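Local coordinates for protein endonuclease PI-MtuI (PDB 2IMZ) that probably carries out protein splicing, as the Hint-fold domain of the RecA intein that excises itself and joins the two flanking exteins, at residues V31-K36 and L156-A161; V45-D50 and D150-E155; R92-R97 and E130-S135; R54-L59 and W68-H73. The protein carries 1 engineered substitution. One frame throughout, in Å; residues are numbered along the deposited sequence.

Contact 1: residues V31-K36 and L156-A161; sequences VVAAAK and LHTLVA. With ZN (zinc ion), chain C.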
loop_
_atom_site.group_PDB
_atom_site.type_symbol
_atom_site.label_atom_id
_atom_site.label_comp_id
_atom_site.label_asym_id
_atom_site.label_seq_id
_atom_site.Cartn_x
_atom_site.Cartn_y
_atom_site.Cartn_z
ATOM N N VAL A 31 3.724 -15.195 -1.076
ATOM C CA VAL A 31 4.816 -14.419 -0.501
ATOM C C VAL A 31 4.760 -14.572 1.005
ATOM O O VAL A 31 3.793 -15.107 1.549
ATOM C CB VAL A 31 4.682 -12.905 -0.809
ATOM C CG1 VAL A 31 4.636 -12.674 -2.301
ATOM C CG2 VAL A 31 3.435 -12.340 -0.127
ATOM N N VAL A 32 5.813 -14.119 1.673
ATOM C CA VAL A 32 5.838 -14.132 3.126
ATOM C C VAL A 32 5.216 -12.788 3.484
ATOM O O VAL A 32 5.754 -11.737 3.128
ATOM C CB VAL A 32 7.274 -14.168 3.686
ATOM C CG1 VAL A 32 7.231 -14.035 5.210
ATOM C CG2 VAL A 32 7.964 -15.459 3.284
ATOM N N ALA A 33 4.073 -12.822 4.161
ATOM C CA ALA A 33 3.386 -11.597 4.549
ATOM C C ALA A 33 3.307 -11.482 6.061
ATOM O O ALA A 33 3.100 -12.475 6.758
ATOM C CB ALA A 33 1.980 -11.575 3.949
ATOM N N ALA A 34 3.476 -10.264 6.564
ATOM C CA ALA A 34 3.417 -10.012 7.997
ATOM C C ALA A 34 2.039 -9.519 8.411
ATOM O O ALA A 34 1.467 -8.640 7.767
ATOM C CB ALA A 34 4.474 -8.981 8.389
ATOM N N ALA A 35 1.516 -10.087 9.495
ATOM C CA ALA A 35 0.212 -9.702 10.026
ATOM C C ALA A 35 0.415 -8.581 11.045
ATOM O O ALA A 35 1.548 -8.249 11.393
ATOM C CB ALA A 35 -0.462 -10.904 10.684
ATOM N N LYS A 36 -0.682 -8.005 11.528
ATOM C CA LYS A 36 -0.603 -6.907 12.487
ATOM C C LYS A 36 0.245 -7.199 13.722
ATOM O O LYS A 36 0.960 -6.319 14.212
ATOM C CB LYS A 36 -2.008 -6.497 12.933
ATOM C CG LYS A 36 -2.011 -5.414 14.003
ATOM C CD LYS A 36 -3.419 -5.072 14.462
ATOM C CE LYS A 36 -4.120 -6.278 15.062
ATOM N NZ LYS A 36 -5.460 -5.919 15.606
ATOM N N LEU A 156 -3.240 -9.287 3.952
ATOM C CA LEU A 156 -2.243 -8.625 4.783
ATOM C C LEU A 156 -1.532 -7.394 4.228
ATOM O O LEU A 156 -0.966 -6.619 4.993
ATOM C CB LEU A 156 -1.226 -9.661 5.262
ATOM C CG LEU A 156 -1.909 -10.806 6.024
ATOM C CD1 LEU A 156 -0.877 -11.828 6.484
ATOM C CD2 LEU A 156 -2.661 -10.238 7.223
ATOM N N HIS A 157 -1.553 -7.218 2.913
ATOM C CA HIS A 157 -0.948 -6.041 2.301
ATOM C C HIS A 157 0.531 -5.805 2.572
ATOM O O HIS A 157 0.989 -4.661 2.586
ATOM C CB HIS A 157 -1.742 -4.795 2.711
ATOM C CG HIS A 157 -3.107 -4.732 2.103
ATOM N ND1 HIS A 157 -3.322 -4.313 0.808
ATOM C CD2 HIS A 157 -4.320 -5.090 2.590
ATOM C CE1 HIS A 157 -4.609 -4.417 0.523
ATOM N NE2 HIS A 157 -5.236 -4.887 1.586
ATOM N N THR A 158 1.276 -6.881 2.793
ATOM C CA THR A 158 2.714 -6.779 3.024
ATOM C C THR A 158 3.387 -7.971 2.347
ATOM O O THR A 158 2.724 -8.938 1.973
ATOM C CB THR A 158 3.072 -6.798 4.535
ATOM O OG1 THR A 158 2.673 -8.048 5.113
ATOM C CG2 THR A 158 2.376 -5.659 5.271
ATOM N N LEU A 159 4.699 -7.894 2.172
ATOM C CA LEU A 159 5.441 -8.989 1.554
ATOM C C LEU A 159 6.926 -8.824 1.802
ATOM O O LEU A 159 7.402 -7.730 2.102
ATOM C CB LEU A 159 5.207 -9.047 0.041
ATOM C CG LEU A 159 5.894 -7.959 -0.789
ATOM C CD1 LEU A 159 6.112 -8.441 -2.217
ATOM C CD2 LEU A 159 5.049 -6.702 -0.751
ATOM N N VAL A 160 7.655 -9.924 1.676
ATOM C CA VAL A 160 9.090 -9.893 1.863
ATOM C C VAL A 160 9.738 -9.744 0.493
ATOM O O VAL A 160 9.459 -10.512 -0.427
ATOM C CB VAL A 160 9.588 -11.184 2.549
ATOM C CG1 VAL A 160 11.108 -11.273 2.466
ATOM C CG2 VAL A 160 9.144 -11.188 4.006
ATOM N N ALA A 161 10.572 -8.716 0.366
ATOM C CA ALA A 161 11.302 -8.427 -0.865
ATOM C C ALA A 161 12.754 -8.273 -0.431
ATOM O O ALA A 161 13.042 -7.504 0.488
ATOM C CB ALA A 161 10.788 -7.130 -1.489
HETATM ZN ZN ZN C . -2.194 -3.501 -0.579
HETATM O O HOH W 1 7.999 -12.860 0.092
HETATM O O HOH W 2 -0.547 -6.814 7.700
#

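Contact 2: residues V45-D50 and D150-E155; sequences VVSWFD and DLEVEE. With ZN (zinc ion), chain C.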
loop_
_atom_site.group_PDB
_atom_site.type_symbol
_atom_site.label_atom_id
_atom_site.label_comp_id
_atom_site.label_asym_id
_atom_site.label_seq_id
_atom_site.Cartn_x
_atom_site.Cartn_y
_atom_site.Cartn_z
ATOM N N VAL A 45 -0.419 -13.437 -4.283
ATOM C CA VAL A 45 -0.397 -12.160 -4.981
ATOM C C VAL A 45 -1.686 -12.157 -5.799
ATOM O O VAL A 45 -1.992 -13.144 -6.471
ATOM C CB VAL A 45 0.818 -12.063 -5.924
ATOM C CG1 VAL A 45 0.731 -10.801 -6.777
ATOM C CG2 VAL A 45 2.104 -12.052 -5.097
ATOM N N VAL A 46 -2.438 -11.061 -5.730
ATOM C CA VAL A 46 -3.705 -10.959 -6.447
ATOM C C VAL A 46 -3.762 -9.846 -7.492
ATOM O O VAL A 46 -4.683 -9.804 -8.310
ATOM C CB VAL A 46 -4.875 -10.789 -5.455
ATOM C CG1 VAL A 46 -5.026 -12.057 -4.626
ATOM C CG2 VAL A 46 -4.628 -9.596 -4.545
ATOM N N SER A 47 -2.780 -8.950 -7.465
ATOM C CA SER A 47 -2.708 -7.850 -8.429
ATOM C C SER A 47 -1.254 -7.603 -8.802
ATOM O O SER A 47 -0.354 -7.803 -7.981
ATOM C CB SER A 47 -3.306 -6.566 -7.848
ATOM O OG SER A 47 -4.670 -6.731 -7.519
ATOM N N TRP A 48 -1.036 -7.154 -10.035
ATOM C CA TRP A 48 0.306 -6.901 -10.560
ATOM C C TRP A 48 0.380 -5.517 -11.198
ATOM O O TRP A 48 -0.489 -5.149 -11.992
ATOM C CB TRP A 48 0.643 -7.959 -11.617
ATOM C CG TRP A 48 0.507 -9.358 -11.116
ATOM C CD1 TRP A 48 1.490 -10.137 -10.580
ATOM C CD2 TRP A 48 -0.700 -10.125 -11.040
ATOM N NE1 TRP A 48 0.971 -11.340 -10.171
ATOM C CE2 TRP A 48 -0.371 -11.361 -10.441
ATOM C CE3 TRP A 48 -2.030 -9.886 -11.418
ATOM C CZ2 TRP A 48 -1.324 -12.360 -10.209
ATOM C CZ3 TRP A 48 -2.980 -10.880 -11.186
ATOM C CH2 TRP A 48 -2.619 -12.103 -10.586
ATOM N N PHE A 49 1.424 -4.759 -10.874
ATOM C CA PHE A 49 1.567 -3.422 -11.438
ATOM C C PHE A 49 2.941 -3.111 -12.021
ATOM O O PHE A 49 3.967 -3.313 -11.369
ATOM C CB PHE A 49 1.231 -2.361 -10.384
ATOM C CG PHE A 49 -0.076 -2.594 -9.684
ATOM C CD1 PHE A 49 -0.148 -3.440 -8.581
ATOM C CD2 PHE A 49 -1.243 -1.994 -10.148
ATOM C CE1 PHE A 49 -1.368 -3.686 -7.947
ATOM C CE2 PHE A 49 -2.469 -2.233 -9.522
ATOM C CZ PHE A 49 -2.527 -3.083 -8.419
ATOM N N ASP A 50 2.950 -2.642 -13.266
ATOM C CA ASP A 50 4.183 -2.236 -13.936
ATOM C C ASP A 50 4.139 -0.724 -13.752
ATOM O O ASP A 50 3.357 -0.037 -14.408
ATOM C CB ASP A 50 4.141 -2.587 -15.424
ATOM C CG ASP A 50 5.428 -2.227 -16.145
ATOM O OD1 ASP A 50 5.970 -1.130 -15.891
ATOM O OD2 ASP A 50 5.895 -3.033 -16.975
ATOM N N ASP A 150 5.091 -3.239 -8.574
ATOM C CA ASP A 150 4.380 -3.348 -7.310
ATOM C C ASP A 150 3.489 -4.589 -7.360
ATOM O O ASP A 150 3.121 -5.051 -8.439
ATOM C CB ASP A 150 3.539 -2.087 -7.090
ATOM C CG ASP A 150 3.228 -1.835 -5.633
ATOM O OD1 ASP A 150 4.160 -1.901 -4.802
ATOM O OD2 ASP A 150 2.050 -1.548 -5.320
ATOM N N LEU A 151 3.159 -5.129 -6.191
ATOM C CA LEU A 151 2.310 -6.316 -6.103
ATOM C C LEU A 151 1.283 -6.153 -4.994
ATOM O O LEU A 151 1.555 -5.500 -3.988
ATOM C CB LEU A 151 3.156 -7.555 -5.787
ATOM C CG LEU A 151 4.264 -7.966 -6.758
ATOM C CD1 LEU A 151 5.125 -9.063 -6.124
ATOM C CD2 LEU A 151 3.644 -8.452 -8.065
ATOM N N GLU A 152 0.098 -6.729 -5.183
ATOM C CA GLU A 152 -0.923 -6.695 -4.145
ATOM C C GLU A 152 -0.996 -8.095 -3.570
ATOM O O GLU A 152 -1.134 -9.074 -4.309
ATOM C CB GLU A 152 -2.298 -6.302 -4.689
ATOM C CG GLU A 152 -2.548 -4.806 -4.735
ATOM C CD GLU A 152 -2.317 -4.119 -3.393
ATOM O OE1 GLU A 152 -2.968 -4.479 -2.381
ATOM O OE2 GLU A 152 -1.473 -3.208 -3.354
ATOM N N VAL A 153 -0.888 -8.171 -2.250
ATOM C CA VAL A 153 -0.922 -9.426 -1.512
ATOM C C VAL A 153 -2.238 -9.508 -0.754
ATOM O O VAL A 153 -2.564 -8.634 0.047
ATOM C CB VAL A 153 0.254 -9.503 -0.510
ATOM C CG1 VAL A 153 0.183 -10.794 0.298
ATOM C CG2 VAL A 153 1.576 -9.428 -1.265
ATOM N N GLU A 154 -2.990 -10.568 -1.014
ATOM C CA GLU A 154 -4.278 -10.753 -0.365
ATOM C C GLU A 154 -4.255 -10.592 1.153
ATOM O O GLU A 154 -3.345 -11.074 1.834
ATOM C CB GLU A 154 -4.836 -12.131 -0.716
ATOM C CG GLU A 154 -6.094 -12.494 0.050
ATOM C CD GLU A 154 -6.499 -13.932 -0.173
ATOM O OE1 GLU A 154 -6.942 -14.255 -1.291
ATOM O OE2 GLU A 154 -6.360 -14.740 0.770
ATOM N N GLU A 155 -5.271 -9.893 1.653
ATOM C CA GLU A 155 -5.495 -9.651 3.078
ATOM C C GLU A 155 -4.491 -8.841 3.901
ATOM O O GLU A 155 -4.850 -7.815 4.484
ATOM C CB GLU A 155 -5.748 -10.993 3.790
ATOM C CG GLU A 155 -6.025 -10.857 5.293
ATOM C CD GLU A 155 -6.201 -12.193 6.002
ATOM O OE1 GLU A 155 -5.431 -13.134 5.722
ATOM O OE2 GLU A 155 -7.103 -12.298 6.861
HETATM ZN ZN ZN C . -2.194 -3.501 -0.579
#

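Contact 3: residues R92-R97 and E130-S135; sequences RVAQPR and EELRYS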
loop_
_atom_site.group_PDB
_atom_site.type_symbol
_atom_site.label_atom_id
_atom_site.label_comp_id
_atom_site.label_asym_id
_atom_site.label_seq_id
_atom_site.Cartn_x
_atom_site.Cartn_y
_atom_site.Cartn_z
ATOM N N ARG A 92 17.442 -0.518 11.805
ATOM C CA ARG A 92 17.013 -1.901 11.688
ATOM C C ARG A 92 15.715 -2.016 10.898
ATOM O O ARG A 92 14.839 -1.146 10.975
ATOM C CB ARG A 92 16.841 -2.527 13.079
ATOM C CG ARG A 92 18.149 -2.639 13.860
ATOM C CD ARG A 92 17.975 -3.375 15.186
ATOM N NE ARG A 92 17.204 -2.616 16.166
ATOM C CZ ARG A 92 17.625 -1.502 16.760
ATOM N NH1 ARG A 92 18.819 -0.999 16.475
ATOM N NH2 ARG A 92 16.854 -0.892 17.650
ATOM N N VAL A 93 15.613 -3.082 10.113
ATOM C CA VAL A 93 14.418 -3.336 9.318
ATOM C C VAL A 93 13.976 -4.764 9.585
ATOM O O VAL A 93 14.780 -5.603 9.986
ATOM C CB VAL A 93 14.673 -3.148 7.795
ATOM C CG1 VAL A 93 15.051 -1.697 7.509
ATOM C CG2 VAL A 93 15.764 -4.093 7.312
ATOM N N ALA A 94 12.691 -5.035 9.381
ATOM C CA ALA A 94 12.151 -6.372 9.608
ATOM C C ALA A 94 12.665 -7.357 8.562
ATOM O O ALA A 94 12.506 -7.137 7.361
ATOM C CB ALA A 94 10.625 -6.327 9.577
ATOM N N GLN A 95 13.282 -8.438 9.033
ATOM C CA GLN A 95 13.830 -9.480 8.161
ATOM C C GLN A 95 13.465 -10.846 8.731
ATOM O O GLN A 95 14.111 -11.336 9.660
ATOM C CB GLN A 95 15.355 -9.360 8.066
ATOM C CG GLN A 95 16.013 -10.497 7.278
ATOM C CD GLN A 95 17.529 -10.454 7.329
ATOM O OE1 GLN A 95 18.180 -9.853 6.470
ATOM N NE2 GLN A 95 18.102 -11.087 8.348
ATOM N N PRO A 96 12.413 -11.474 8.190
ATOM C CA PRO A 96 11.972 -12.791 8.658
ATOM C C PRO A 96 13.038 -13.869 8.483
ATOM O O PRO A 96 13.702 -13.934 7.450
ATOM C CB PRO A 96 10.735 -13.056 7.806
ATOM C CG PRO A 96 10.185 -11.676 7.592
ATOM C CD PRO A 96 11.429 -10.896 7.258
ATOM N N ARG A 97 13.204 -14.711 9.497
ATOM C CA ARG A 97 14.186 -15.786 9.431
ATOM C C ARG A 97 13.632 -17.042 10.083
ATOM O O ARG A 97 12.899 -16.962 11.067
ATOM C CB ARG A 97 15.471 -15.411 10.172
ATOM C CG ARG A 97 16.087 -14.068 9.829
ATOM C CD ARG A 97 17.280 -13.841 10.742
ATOM N NE ARG A 97 17.656 -12.436 10.857
ATOM C CZ ARG A 97 18.453 -11.962 11.808
ATOM N NH1 ARG A 97 18.951 -12.785 12.722
ATOM N NH2 ARG A 97 18.749 -10.670 11.853
ATOM N N GLU A 130 8.662 -19.067 9.808
ATOM C CA GLU A 130 9.514 -17.881 9.855
ATOM C C GLU A 130 9.126 -16.982 11.021
ATOM O O GLU A 130 7.941 -16.805 11.320
ATOM C CB GLU A 130 9.410 -17.073 8.556
ATOM C CG GLU A 130 10.247 -17.603 7.394
ATOM C CD GLU A 130 9.592 -18.750 6.656
ATOM O OE1 GLU A 130 8.571 -19.284 7.151
ATOM O OE2 GLU A 130 10.105 -19.123 5.575
ATOM N N GLU A 131 10.135 -16.410 11.671
ATOM C CA GLU A 131 9.917 -15.517 12.802
ATOM C C GLU A 131 10.344 -14.118 12.380
ATOM O O GLU A 131 11.319 -13.957 11.648
ATOM C CB GLU A 131 10.761 -15.964 14.001
ATOM C CG GLU A 131 10.323 -15.358 15.327
ATOM C CD GLU A 131 11.330 -15.578 16.439
ATOM O OE1 GLU A 131 11.948 -16.661 16.481
ATOM O OE2 GLU A 131 11.495 -14.668 17.280
ATOM N N LEU A 132 9.615 -13.103 12.832
ATOM C CA LEU A 132 9.970 -11.736 12.486
ATOM C C LEU A 132 11.193 -11.331 13.301
ATOM O O LEU A 132 11.143 -11.269 14.528
ATOM C CB LEU A 132 8.799 -10.792 12.781
ATOM C CG LEU A 132 8.964 -9.324 12.378
ATOM C CD1 LEU A 132 9.210 -9.220 10.883
ATOM C CD2 LEU A 132 7.707 -8.553 12.758
ATOM N N ARG A 133 12.301 -11.085 12.611
ATOM C CA ARG A 133 13.544 -10.675 13.256
ATOM C C ARG A 133 13.926 -9.333 12.650
ATOM O O ARG A 133 13.288 -8.871 11.706
ATOM C CB ARG A 133 14.654 -11.694 12.981
ATOM C CG ARG A 133 14.303 -13.130 13.362
ATOM C CD ARG A 133 14.117 -13.277 14.862
ATOM N NE ARG A 133 15.339 -12.967 15.597
ATOM C CZ ARG A 133 16.444 -13.705 15.567
ATOM N NH1 ARG A 133 16.491 -14.810 14.835
ATOM N NH2 ARG A 133 17.507 -13.339 16.272
ATOM N N TYR A 134 14.970 -8.712 13.183
ATOM C CA TYR A 134 15.406 -7.426 12.668
ATOM C C TYR A 134 16.870 -7.465 12.267
ATOM O O TYR A 134 17.688 -8.122 12.914
ATOM C CB TYR A 134 15.161 -6.340 13.718
ATOM C CG TYR A 134 13.691 -6.056 13.934
ATOM C CD1 TYR A 134 12.987 -5.225 13.061
ATOM C CD2 TYR A 134 12.989 -6.662 14.974
ATOM C CE1 TYR A 134 11.623 -5.006 13.215
ATOM C CE2 TYR A 134 11.621 -6.451 15.137
ATOM C CZ TYR A 134 10.944 -5.623 14.254
ATOM O OH TYR A 134 9.591 -5.415 14.407
ATOM N N SER A 135 17.187 -6.777 11.177
ATOM C CA SER A 135 18.552 -6.714 10.675
ATOM C C SER A 135 18.890 -5.274 10.340
ATOM O O SER A 135 18.018 -4.506 9.939
ATOM C CB SER A 135 18.704 -7.588 9.430
ATOM O OG SER A 135 18.572 -8.957 9.764
HETATM O O HOH W 3 14.451 -17.006 13.541
#

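Contact 4: residues R54-L59 and W68-H73; sequences RDVIGL and WATPDH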
loop_
_atom_site.group_PDB
_atom_site.type_symbol
_atom_site.label_atom_id
_atom_site.label_comp_id
_atom_site.label_asym_id
_atom_site.label_seq_id
_atom_site.Cartn_x
_atom_site.Cartn_y
_atom_site.Cartn_z
ATOM N N ARG A 54 11.364 4.880 -12.615
ATOM C CA ARG A 54 11.366 5.869 -11.544
ATOM C C ARG A 54 12.726 5.893 -10.859
ATOM O O ARG A 54 13.574 5.040 -11.115
ATOM C CB ARG A 54 10.294 5.525 -10.506
ATOM C CG ARG A 54 8.913 5.298 -11.088
ATOM C CD ARG A 54 7.873 5.127 -9.997
ATOM N NE ARG A 54 6.555 4.851 -10.559
ATOM C CZ ARG A 54 5.407 5.124 -9.947
ATOM N NH1 ARG A 54 5.411 5.692 -8.749
ATOM N NH2 ARG A 54 4.256 4.830 -10.535
ATOM N N ASP A 55 12.931 6.878 -9.994
ATOM C CA ASP A 55 14.185 6.982 -9.258
ATOM C C ASP A 55 14.099 6.031 -8.072
ATOM O O ASP A 55 13.110 6.031 -7.342
ATOM C CB ASP A 55 14.405 8.404 -8.730
ATOM C CG ASP A 55 14.509 9.429 -9.832
ATOM O OD1 ASP A 55 15.244 9.180 -10.805
ATOM O OD2 ASP A 55 13.861 10.492 -9.720
ATOM N N VAL A 56 15.136 5.224 -7.885
ATOM C CA VAL A 56 15.163 4.288 -6.768
ATOM C C VAL A 56 16.481 4.402 -6.023
ATOM O O VAL A 56 17.516 4.694 -6.621
ATOM C CB VAL A 56 15.018 2.825 -7.236
ATOM C CG1 VAL A 56 13.638 2.594 -7.814
ATOM C CG2 VAL A 56 16.095 2.499 -8.269
ATOM N N ILE A 57 16.432 4.181 -4.715
ATOM C CA ILE A 57 17.636 4.214 -3.902
ATOM C C ILE A 57 17.886 2.785 -3.432
ATOM O O ILE A 57 17.006 1.931 -3.553
ATOM C CB ILE A 57 17.500 5.189 -2.700
ATOM C CG1 ILE A 57 16.251 4.882 -1.869
ATOM C CG2 ILE A 57 17.461 6.619 -3.217
ATOM C CD1 ILE A 57 16.432 3.746 -0.882
ATOM N N GLY A 58 19.082 2.522 -2.917
ATOM C CA GLY A 58 19.406 1.176 -2.483
ATOM C C GLY A 58 19.788 1.022 -1.028
ATOM O O GLY A 58 20.463 1.874 -0.444
ATOM N N LEU A 59 19.353 -0.086 -0.438
ATOM C CA LEU A 59 19.652 -0.383 0.953
ATOM C C LEU A 59 20.254 -1.774 1.038
ATOM O O LEU A 59 19.554 -2.767 0.828
ATOM C CB LEU A 59 18.370 -0.329 1.794
ATOM C CG LEU A 59 17.569 0.980 1.745
ATOM C CD1 LEU A 59 16.287 0.826 2.553
ATOM C CD2 LEU A 59 18.412 2.123 2.291
ATOM N N TRP A 68 16.269 -2.306 -3.687
ATOM C CA TRP A 68 16.223 -1.108 -4.521
ATOM C C TRP A 68 14.754 -0.708 -4.607
ATOM O O TRP A 68 13.933 -1.444 -5.155
ATOM C CB TRP A 68 16.756 -1.387 -5.928
ATOM C CG TRP A 68 18.249 -1.561 -5.995
ATOM C CD1 TRP A 68 18.938 -2.735 -6.072
ATOM C CD2 TRP A 68 19.228 -0.520 -6.007
ATOM N NE1 TRP A 68 20.292 -2.489 -6.134
ATOM C CE2 TRP A 68 20.496 -1.135 -6.096
ATOM C CE3 TRP A 68 19.158 0.879 -5.951
ATOM C CZ2 TRP A 68 21.687 -0.399 -6.131
ATOM C CZ3 TRP A 68 20.343 1.611 -5.985
ATOM C CH2 TRP A 68 21.589 0.967 -6.075
ATOM N N ALA A 69 14.418 0.453 -4.058
ATOM C CA ALA A 69 13.035 0.905 -4.066
ATOM C C ALA A 69 12.961 2.417 -4.175
ATOM O O ALA A 69 13.949 3.112 -3.945
ATOM C CB ALA A 69 12.341 0.447 -2.786
ATOM N N THR A 70 11.788 2.922 -4.539
ATOM C CA THR A 70 11.596 4.359 -4.633
ATOM C C THR A 70 11.727 4.883 -3.211
ATOM O O THR A 70 11.376 4.192 -2.254
ATOM C CB THR A 70 10.202 4.700 -5.181
ATOM O OG1 THR A 70 9.203 4.058 -4.380
ATOM C CG2 THR A 70 10.074 4.237 -6.628
ATOM N N PRO A 71 12.245 6.107 -3.045
ATOM C CA PRO A 71 12.395 6.650 -1.691
ATOM C C PRO A 71 11.113 6.707 -0.858
ATOM O O PRO A 71 11.171 6.747 0.371
ATOM C CB PRO A 71 13.008 8.033 -1.935
ATOM C CG PRO A 71 12.588 8.369 -3.337
ATOM C CD PRO A 71 12.727 7.058 -4.059
ATOM N N ASP A 72 9.957 6.692 -1.517
ATOM C CA ASP A 72 8.695 6.759 -0.791
ATOM C C ASP A 72 8.100 5.390 -0.479
ATOM O O ASP A 72 7.013 5.300 0.089
ATOM C CB ASP A 72 7.679 7.601 -1.571
ATOM C CG ASP A 72 7.211 6.926 -2.842
ATOM O OD1 ASP A 72 8.031 6.260 -3.503
ATOM O OD2 ASP A 72 6.023 7.078 -3.188
ATOM N N HIS A 73 8.803 4.321 -0.839
ATOM C CA HIS A 73 8.280 2.991 -0.554
ATOM C C HIS A 73 8.400 2.719 0.943
ATOM O O HIS A 73 9.455 2.945 1.536
ATOM C CB HIS A 73 9.050 1.922 -1.324
ATOM C CG HIS A 73 8.300 0.634 -1.454
ATOM N ND1 HIS A 73 7.545 0.327 -2.563
ATOM C CD2 HIS A 73 8.130 -0.392 -0.585
ATOM C CE1 HIS A 73 6.938 -0.833 -2.374
ATOM N NE2 HIS A 73 7.275 -1.289 -1.181
HETATM O O HOH W 4 7.055 6.306 -6.285
#

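Contact 1: residues V31-K36 and L156-A161
Val-32 lays its CB against CG2 of Val-160, 3.5 Å away, the two side chains lying side by side and pointing the same way where two chain segments meet in the β-rich Hint fold of the intein. Next along the strand, Val-31 and Leu-159 cross at a slant, CG2 of Val-31 reaching the CB of Leu-159. Leu-156 straddles the end of strand 31-34 with its two methyl branches: CD1 packs on the CB of Ala-33 at 3.8 Å, while CD2 sits 4.0 Å from the CA of Ala-35. Between these apolar patches Thr-158 supplies the polar grip. With chi1 at 63° its OG1 turns to the strand and accepts the N-H of Ala-34 at 2.8 Å, in a bond bent to 139°. Two waters bridge the segments as well, one from Val-32 N to Val-160 O, the other from Ala-34 O to Leu-156 O. The carbonyl oxygen of Thr-158, buried beside the CB of Ala-33, has no polar partner in the model. His-157 starts away from strand 31-34, and its ring binds a zinc ion held also by Glu-152 of the same chain and His-167 of the second subunit, with the modified Asn-168 also listed among the zinc ligands; His-157 ND1 lies 2.0 Å from the metal.

Contact 2: residues V45-D50 and D150-E155
Phe-49 turns the edge of its ring to Glu-152, whose CG lies near the ring plane, 3.6 Å from CE1, with ring and carboxylate planes 74° apart. The pair sits on an antiparallel ladder of the Hint fold that a classic β bulge interrupts, Val-46 and Ser-47 both standing opposite Glu-152. At the bulge Val-46 N donates to Glu-152 O at 2.8 Å and Glu-152 N to Ser-47 O; Phe-49 and Asp-150 then exchange both of their backbone bonds. Ser-47, Phe-49, Asp-150 and Glu-152 share one face of the sheet, where the CB atoms of Ser-47 and Glu-152 approach to 3.3 Å. On the other face Leu-151 slants across two neighbours, its CD2 lying 3.7 Å from CD1 of Trp-48 and 4.0 Å from CG1 of Val-45; the indole nitrogen of Trp-48 is held by the carbonyl of Lys-27. Lys-74 of the second subunit forms salt bridges to Asp-150 OD2 and Glu-152 OE2, tying the face that carries them into the dimer. Asp-150 is probably the aspartate that inteins conserve in this strand. A bend at chi2 (-54°) folds Glu-152 back beyond CG, and its OE1 reaches the zinc ion at 2.2 Å.

Contact 3: residues R92-R97 and E130-S135
The backbones of 92-97 and 130-135 run 152° apart, an antiparallel pairing of the Hint fold in which Val-93 with Ser-135 and Arg-97 with Glu-131 are hydrogen-bonded pairs and Ala-94 with Tyr-134 is a non-hydrogen-bonded one. Between the two bonded pairs Gln-95 N donates to Arg-133 O at 2.7 Å, but the return bond, from Arg-133 N to Gln-95 O, is stretched to 3.5 Å and weak. Arg-97 reaches well along the other segment. Its chain is extended from CG to NE, which carries the guanidinium onward until NH2 donates to OG of Ser-135 at 2.7 Å, the oxygen 17° out of the guanidinium plane. One face of that group is met by the CB of Arg-133, 3.8 Å from NE. Arg-133 itself curls at chi2 and chi3, and its side chain crosses that of Arg-97 at about a right angle; the guanidinium planes are 51° apart and the two NH1 atoms 3.8 Å from each other, a like-charge approach that would tend to cost energy. On the opposite side of the ribbon runs an apolar seam. Leu-132 presses CD1 on the CB of Ala-94 at 3.5 Å, tighter than usual, and reaches the Pro-96 ring at CG. The ring of Tyr-134 adds CE1, 4.0 Å from that same CB. Val-165 of strand 164-166 also touches Ala-94, Pro-96 and Leu-132. A water ties the arginines together indirectly: it donates to Arg-97 O and accepts from Arg-133 NH1, 3.3 Å away.

Contact 4: residues R54-L59 and W68-H73
Trp-68 lies over Gly-58, whose CA stands 3.8 Å from the centre of the six-membered ring and 25° off its normal, a CH-π contact made to the ring face. CZ3 reaches the Gly-58 backbone N at 3.4 Å, and Val-56 adds its CG2 beside CE3, its side chain at about a right angle to the indole. What holds the two strands at this spacing is a pair of backbone bonds between Ile-57 and Ala-69: Ile-57 N to Ala-69 O at 2.8 Å and Ala-69 N to Ile-57 O at 3.0 Å. Beyond them the chain leaves the ladder in a type I turn from Thr-70 to His-73, matching the TxxH motif of intein block B. The Thr-70 methyl CG2 packs 4.1 Å from the CB of Arg-54. With chi1 at 55°, OG1, the other branch, donates to Asp-72 OD1 at 2.6 Å; that carboxylate oxygen also takes a water shared with Arg-54 NH1. Thr-70 OG1 and His-73 ND1 both bond the nitrogen of the oxidised Cys-1, placing the turn at the N-terminal splice junction. The hairpin of strands 54-61 and 66-69 is extended by strand 134-153, which pairs with 54-61 and lays Arg-144 against the indole in a cation-π contact.

How the contacts relate
Contacts 1 and 2 are largely buried, whereas contacts 3 and 4 are only partly buried. Strand 134-153 serves both contact 2 and contact 3, whose centres are about 22 Å apart on opposite sides of the chain's centre, and it also flanks the hairpin of contact 4. The first two touch through valine packing and share a zinc ion, to which one gives a histidine and the other a glutamate. Contact 3 meets contact 1 where Val-160 packs on Pro-96, yet its chemistry is that of crossing arginines, one of them bonded to a serine. Contact 4 joins contact 2 where His-73 approaches Asp-150, bringing the turn that bonds the amino-terminal residue close to the face carrying Asp-150 and Glu-152.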